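Local coordinates for protein putative Phosphate (Eubacterium rectale, PDB 3DAO) that is probably a hydrolase of the haloacid dehalogenase-like family, perhaps a phosphatase acting on phosphate esters, at residues C231-N236 with N273-V278; A25-G30 with V210-A215. All coordinates share one frame; numbering follows the deposited sequence.

Contact 1 (C231-N236 with N273-V278); sequences CCFGDN and NGVLSV
Phe233 meets Val275 and Val278 in an apolar strand-to-helix contact, where the C-terminal helix 274-281 lies against one side of the large mixed sheet. The two valines sit one turn apart on the helix and both reach the same ring, one over a face and the other at its edge. With CG1 anti to the backbone N (chi1 171°), Val275 lays that methyl nearly above the middle of the ring, 3.9 Å from the Phe233 ring centroid and 10° off the ring normal, a CH-pi contact. Its other methyl, CG2, reaches Phe233 CD2 at 3.8 Å. Val278 approaches the edge instead, with CG1 in the ring plane and 3.7 Å from Phe233 CZ. Strand 230-234 lies beside 23-26 in the Rossmann-like core of the haloacid dehalogenase fold, and helix 274-281 packs on this side next to helix 42-53, whose Tyr44 also touches Val275. No hydrogen bond crosses between the two segments. The ring of Tyr250, on neighbouring strand 248-252, meets that of Phe233 with planes about 20° apart and also touches Val278. Past the strand end, the backbone N atoms of Asp235 and Asn236 both bond to Asp239 OD2.

Contact 2 (A25-G30 with V210-A215); sequences ATDIDG and VSKWTA
Lys212 reaches Asp27 with its ammonium group alone, and the salt bridge carries the contact between the residue just past the end of strand 23-26 and the start of helix 212-222. NZ lies 3.1 Å from Asp27 OD2, in a hydrogen bond that is weak. The lysine gets there by length: its chain is extended beyond CG, and the amine is carried far from a helix whose backbone stays well back, the nearest CA atoms, of Asp27 and Lys212, being 9.5 Å apart. The two side chains meet at about a right angle, and NZ also comes within 3.7 Å of Asp27 CB. Asp27 and Asp29 match the DxDx(T/V) signature at the end of the first strand of the haloacid dehalogenase fold; in this family the first aspartate is the nucleophile and a lysine beside it is a usual active-site element, so the pair is consistent with such a site. The dense part is this buried polar cluster. NZ has a second salt bridge to Asp239 and a hydrogen bond to Asn238, while Asp27 OD1 is bonded to Thr31 OG1. Asp235 and Asp239 also bring carboxylates close to Asp27 OD2, and NZ is bonded to both Asp27 and Asp239. Looser surroundings begin at Asp29 and Ser211, which are partly exposed and do not meet across the contact. Asp29 is held from outside the two segments, by Arg64 and by the backbone N of Gly36. On the other segment Ser211 is the N-cap of helix 212-222, its OG accepting from Thr214 N at 2.9 Å with an N-H...O angle of 162°.

In the fold
Both contacts are buried and hang on neighbouring strands of one sheet, 230-234 and 23-26, which are stitched together by probable backbone hydrogen bonds such as Cys231 O to Ala25 N (2.9 Å) and Phe233 N to Ala25 O (3.0 Å). Their centres are about 12 Å apart. Contact 1 packs a helix on a strand side by hydrocarbon alone, its centre about 17 Å from the centre of the chain; contact 2 lies just past a strand end, its centre about 6 Å from that of the chain, and works through charge. Helix 212-222 precedes strand 230-234 in the chain, and just beyond that strand the side chain of Asp235 packs against the backbone of Asp29 and Gly30, so the two contacts touch there as well.

Contact 1 (C231-N236 with N273-V278)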
loop_
_atom_site.group_PDB
_atom_site.type_symbol
_atom_site.label_atom_id
_atom_site.label_comp_id
_atom_site.label_asym_id
_atom_site.label_seq_id
_atom_site.Cartn_x
_atom_site.Cartn_y
_atom_site.Cartn_z
ATOM N N CYS A 231 -12.076 -11.635 -6.770
ATOM C CA CYS A 231 -11.906 -12.194 -5.428
ATOM C C CYS A 231 -10.759 -11.462 -4.716
ATOM O O CYS A 231 -9.659 -11.426 -5.229
ATOM C CB CYS A 231 -11.621 -13.697 -5.470
ATOM S SG CYS A 231 -11.242 -14.454 -3.889
ATOM N N CYS A 232 -11.051 -10.880 -3.547
ATOM C CA CYS A 232 -10.063 -10.192 -2.701
ATOM C C CYS A 232 -9.849 -10.890 -1.361
ATOM O O CYS A 232 -10.761 -11.438 -0.757
ATOM C CB CYS A 232 -10.481 -8.736 -2.428
ATOM S SG CYS A 232 -10.547 -7.698 -3.900
ATOM N N PHE A 233 -8.608 -10.834 -0.917
ATOM C CA PHE A 233 -8.183 -11.334 0.373
ATOM C C PHE A 233 -7.597 -10.188 1.158
ATOM O O PHE A 233 -6.810 -9.397 0.643
ATOM C CB PHE A 233 -7.085 -12.395 0.258
ATOM C CG PHE A 233 -7.537 -13.648 -0.406
ATOM C CD1 PHE A 233 -7.431 -13.794 -1.777
ATOM C CD2 PHE A 233 -8.079 -14.697 0.347
ATOM C CE1 PHE A 233 -7.841 -14.958 -2.402
ATOM C CE2 PHE A 233 -8.497 -15.863 -0.287
ATOM C CZ PHE A 233 -8.392 -15.985 -1.650
ATOM N N GLY A 234 -7.976 -10.104 2.419
ATOM C CA GLY A 234 -7.464 -9.044 3.281
ATOM C C GLY A 234 -7.498 -9.289 4.771
ATOM O O GLY A 234 -7.976 -10.314 5.250
ATOM N N ASP A 235 -6.899 -8.353 5.498
ATOM C CA ASP A 235 -6.802 -8.469 6.953
ATOM C C ASP A 235 -6.867 -7.161 7.734
ATOM O O ASP A 235 -6.786 -7.181 8.957
ATOM C CB ASP A 235 -5.494 -9.150 7.342
ATOM C CG ASP A 235 -4.270 -8.285 7.136
ATOM O OD1 ASP A 235 -4.332 -7.287 6.399
ATOM O OD2 ASP A 235 -3.211 -8.607 7.730
ATOM N N ASN A 236 -7.048 -6.063 7.014
ATOM C CA ASN A 236 -6.922 -4.704 7.560
ATOM C C ASN A 236 -8.170 -3.883 7.352
ATOM O O ASN A 236 -8.911 -4.084 6.415
ATOM C CB ASN A 236 -5.749 -4.045 6.798
ATOM C CG ASN A 236 -5.222 -2.774 7.442
ATOM O OD1 ASN A 236 -5.915 -1.750 7.571
ATOM N ND2 ASN A 236 -3.948 -2.815 7.793
ATOM N N ASN A 273 -1.483 -20.787 6.832
ATOM C CA ASN A 273 -1.554 -20.760 5.365
ATOM C C ASN A 273 -3.010 -20.807 4.873
ATOM O O ASN A 273 -3.372 -21.521 3.952
ATOM C CB ASN A 273 -0.712 -21.900 4.762
ATOM C CG ASN A 273 0.771 -21.573 4.735
ATOM O OD1 ASN A 273 1.173 -20.438 4.970
ATOM N ND2 ASN A 273 1.591 -22.564 4.406
ATOM N N GLY A 274 -3.856 -19.982 5.484
ATOM C CA GLY A 274 -5.271 -19.942 5.124
ATOM C C GLY A 274 -5.588 -19.485 3.712
ATOM O O GLY A 274 -6.471 -20.013 3.036
ATOM N N VAL A 275 -4.896 -18.460 3.249
ATOM C CA VAL A 275 -5.161 -17.986 1.884
ATOM C C VAL A 275 -4.768 -19.104 0.891
ATOM O O VAL A 275 -5.470 -19.360 -0.076
ATOM C CB VAL A 275 -4.428 -16.671 1.556
ATOM C CG1 VAL A 275 -4.577 -16.366 0.080
ATOM C CG2 VAL A 275 -5.010 -15.514 2.406
ATOM N N LEU A 276 -3.705 -19.817 1.211
ATOM C CA LEU A 276 -3.232 -20.904 0.333
ATOM C C LEU A 276 -4.343 -21.915 0.149
ATOM O O LEU A 276 -4.627 -22.380 -0.969
ATOM C CB LEU A 276 -1.980 -21.560 0.870
ATOM C CG LEU A 276 -1.424 -22.694 -0.020
ATOM C CD1 LEU A 276 -1.043 -22.190 -1.406
ATOM C CD2 LEU A 276 -0.241 -23.291 0.654
ATOM N N SER A 277 -5.015 -22.244 1.243
ATOM C CA SER A 277 -6.095 -23.241 1.162
ATOM C C SER A 277 -7.227 -22.799 0.280
ATOM O O SER A 277 -7.768 -23.586 -0.480
ATOM C CB SER A 277 -6.635 -23.622 2.540
ATOM O OG SER A 277 -5.608 -24.216 3.285
ATOM N N VAL A 278 -7.558 -21.525 0.314
ATOM C CA VAL A 278 -8.641 -21.038 -0.533
ATOM C C VAL A 278 -8.209 -21.033 -1.990
ATOM O O VAL A 278 -8.919 -21.457 -2.884
ATOM C CB VAL A 278 -9.084 -19.616 -0.098
ATOM C CG1 VAL A 278 -10.153 -19.124 -0.965
ATOM C CG2 VAL A 278 -9.530 -19.636 1.386
#

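Contact 2 (A25-G30 with V210-A215)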
loop_
_atom_site.group_PDB
_atom_site.type_symbol
_atom_site.label_atom_id
_atom_site.label_comp_id
_atom_site.label_asym_id
_atom_site.label_seq_id
_atom_site.Cartn_x
_atom_site.Cartn_y
_atom_site.Cartn_z
ATOM N N ALA A 25 -7.104 -10.488 -6.092
ATOM C CA ALA A 25 -6.211 -9.504 -5.467
ATOM C C ALA A 25 -6.021 -9.884 -4.002
ATOM O O ALA A 25 -6.969 -10.270 -3.335
ATOM C CB ALA A 25 -6.764 -8.084 -5.588
ATOM N N THR A 26 -4.796 -9.748 -3.528
ATOM C CA THR A 26 -4.476 -10.005 -2.141
ATOM C C THR A 26 -3.460 -9.031 -1.601
ATOM O O THR A 26 -2.563 -8.588 -2.340
ATOM C CB THR A 26 -3.943 -11.457 -1.924
ATOM O OG1 THR A 26 -3.719 -11.683 -0.528
ATOM C CG2 THR A 26 -2.621 -11.717 -2.668
ATOM N N ASP A 27 -3.645 -8.617 -0.333
ATOM C CA ASP A 27 -2.561 -7.889 0.325
ATOM C C ASP A 27 -1.599 -8.945 0.878
ATOM O O ASP A 27 -1.780 -10.151 0.673
ATOM C CB ASP A 27 -2.935 -6.724 1.296
ATOM C CG ASP A 27 -3.876 -7.100 2.400
ATOM O OD1 ASP A 27 -4.163 -8.297 2.562
ATOM O OD2 ASP A 27 -4.308 -6.157 3.139
ATOM N N ILE A 28 -0.569 -8.477 1.546
ATOM C CA ILE A 28 0.511 -9.328 1.942
ATOM C C ILE A 28 0.698 -9.456 3.430
ATOM O O ILE A 28 0.654 -10.558 4.008
ATOM C CB ILE A 28 1.832 -8.756 1.334
ATOM C CG1 ILE A 28 1.707 -8.686 -0.202
ATOM C CG2 ILE A 28 3.050 -9.569 1.772
ATOM C CD1 ILE A 28 2.877 -8.022 -0.902
ATOM N N ASP A 29 0.941 -8.310 4.033
ATOM C CA ASP A 29 1.323 -8.259 5.445
ATOM C C ASP A 29 0.212 -8.564 6.423
ATOM O O ASP A 29 -0.750 -7.810 6.601
ATOM C CB ASP A 29 2.011 -6.948 5.755
ATOM C CG ASP A 29 3.344 -6.812 5.024
ATOM O OD1 ASP A 29 4.268 -7.620 5.249
ATOM O OD2 ASP A 29 3.481 -5.848 4.252
ATOM N N GLY A 30 0.372 -9.719 7.041
ATOM C CA GLY A 30 -0.600 -10.224 7.995
ATOM C C GLY A 30 -1.656 -11.033 7.295
ATOM O O GLY A 30 -2.571 -11.531 7.920
ATOM N N VAL A 210 -7.046 8.573 -3.267
ATOM C CA VAL A 210 -6.195 7.374 -3.320
ATOM C C VAL A 210 -6.717 6.296 -2.390
ATOM O O VAL A 210 -7.128 6.551 -1.260
ATOM C CB VAL A 210 -4.728 7.682 -2.961
ATOM C CG1 VAL A 210 -3.955 6.388 -2.519
ATOM C CG2 VAL A 210 -4.041 8.366 -4.107
ATOM N N SER A 211 -6.713 5.071 -2.907
ATOM C CA SER A 211 -7.011 3.910 -2.080
ATOM C C SER A 211 -6.688 2.623 -2.818
ATOM O O SER A 211 -6.512 2.611 -4.026
ATOM C CB SER A 211 -8.479 3.856 -1.698
ATOM O OG SER A 211 -9.325 3.535 -2.821
ATOM N N LYS A 212 -6.693 1.536 -2.068
ATOM C CA LYS A 212 -6.504 0.218 -2.685
ATOM C C LYS A 212 -7.639 -0.054 -3.680
ATOM O O LYS A 212 -7.415 -0.531 -4.803
ATOM C CB LYS A 212 -6.447 -0.896 -1.622
ATOM C CG LYS A 212 -5.158 -0.989 -0.866
ATOM C CD LYS A 212 -5.288 -2.085 0.215
ATOM C CE LYS A 212 -3.959 -2.421 0.813
ATOM N NZ LYS A 212 -4.166 -3.282 2.020
ATOM N N TRP A 213 -8.862 0.322 -3.327
ATOM C CA TRP A 213 -10.007 0.048 -4.229
ATOM C C TRP A 213 -9.964 0.913 -5.479
ATOM O O TRP A 213 -10.275 0.466 -6.573
ATOM C CB TRP A 213 -11.369 0.194 -3.540
ATOM C CG TRP A 213 -12.459 -0.140 -4.497
ATOM C CD1 TRP A 213 -13.322 0.734 -5.081
ATOM C CD2 TRP A 213 -12.719 -1.419 -5.096
ATOM N NE1 TRP A 213 -14.153 0.071 -5.968
ATOM C CE2 TRP A 213 -13.811 -1.255 -5.983
ATOM C CE3 TRP A 213 -12.177 -2.688 -4.935
ATOM C CZ2 TRP A 213 -14.336 -2.305 -6.717
ATOM C CZ3 TRP A 213 -12.725 -3.751 -5.680
ATOM C CH2 TRP A 213 -13.774 -3.547 -6.544
ATOM N N THR A 214 -9.538 2.151 -5.335
ATOM C CA THR A 214 -9.386 3.027 -6.507
ATOM C C THR A 214 -8.443 2.412 -7.538
ATOM O O THR A 214 -8.737 2.304 -8.753
ATOM C CB THR A 214 -8.879 4.444 -6.115
ATOM O OG1 THR A 214 -9.863 5.063 -5.279
ATOM C CG2 THR A 214 -8.679 5.335 -7.363
ATOM N N ALA A 215 -7.297 1.992 -7.023
ATOM C CA ALA A 215 -6.256 1.414 -7.859
ATOM C C ALA A 215 -6.731 0.084 -8.441
ATOM O O ALA A 215 -6.479 -0.205 -9.599
ATOM C CB ALA A 215 -4.942 1.194 -7.086
#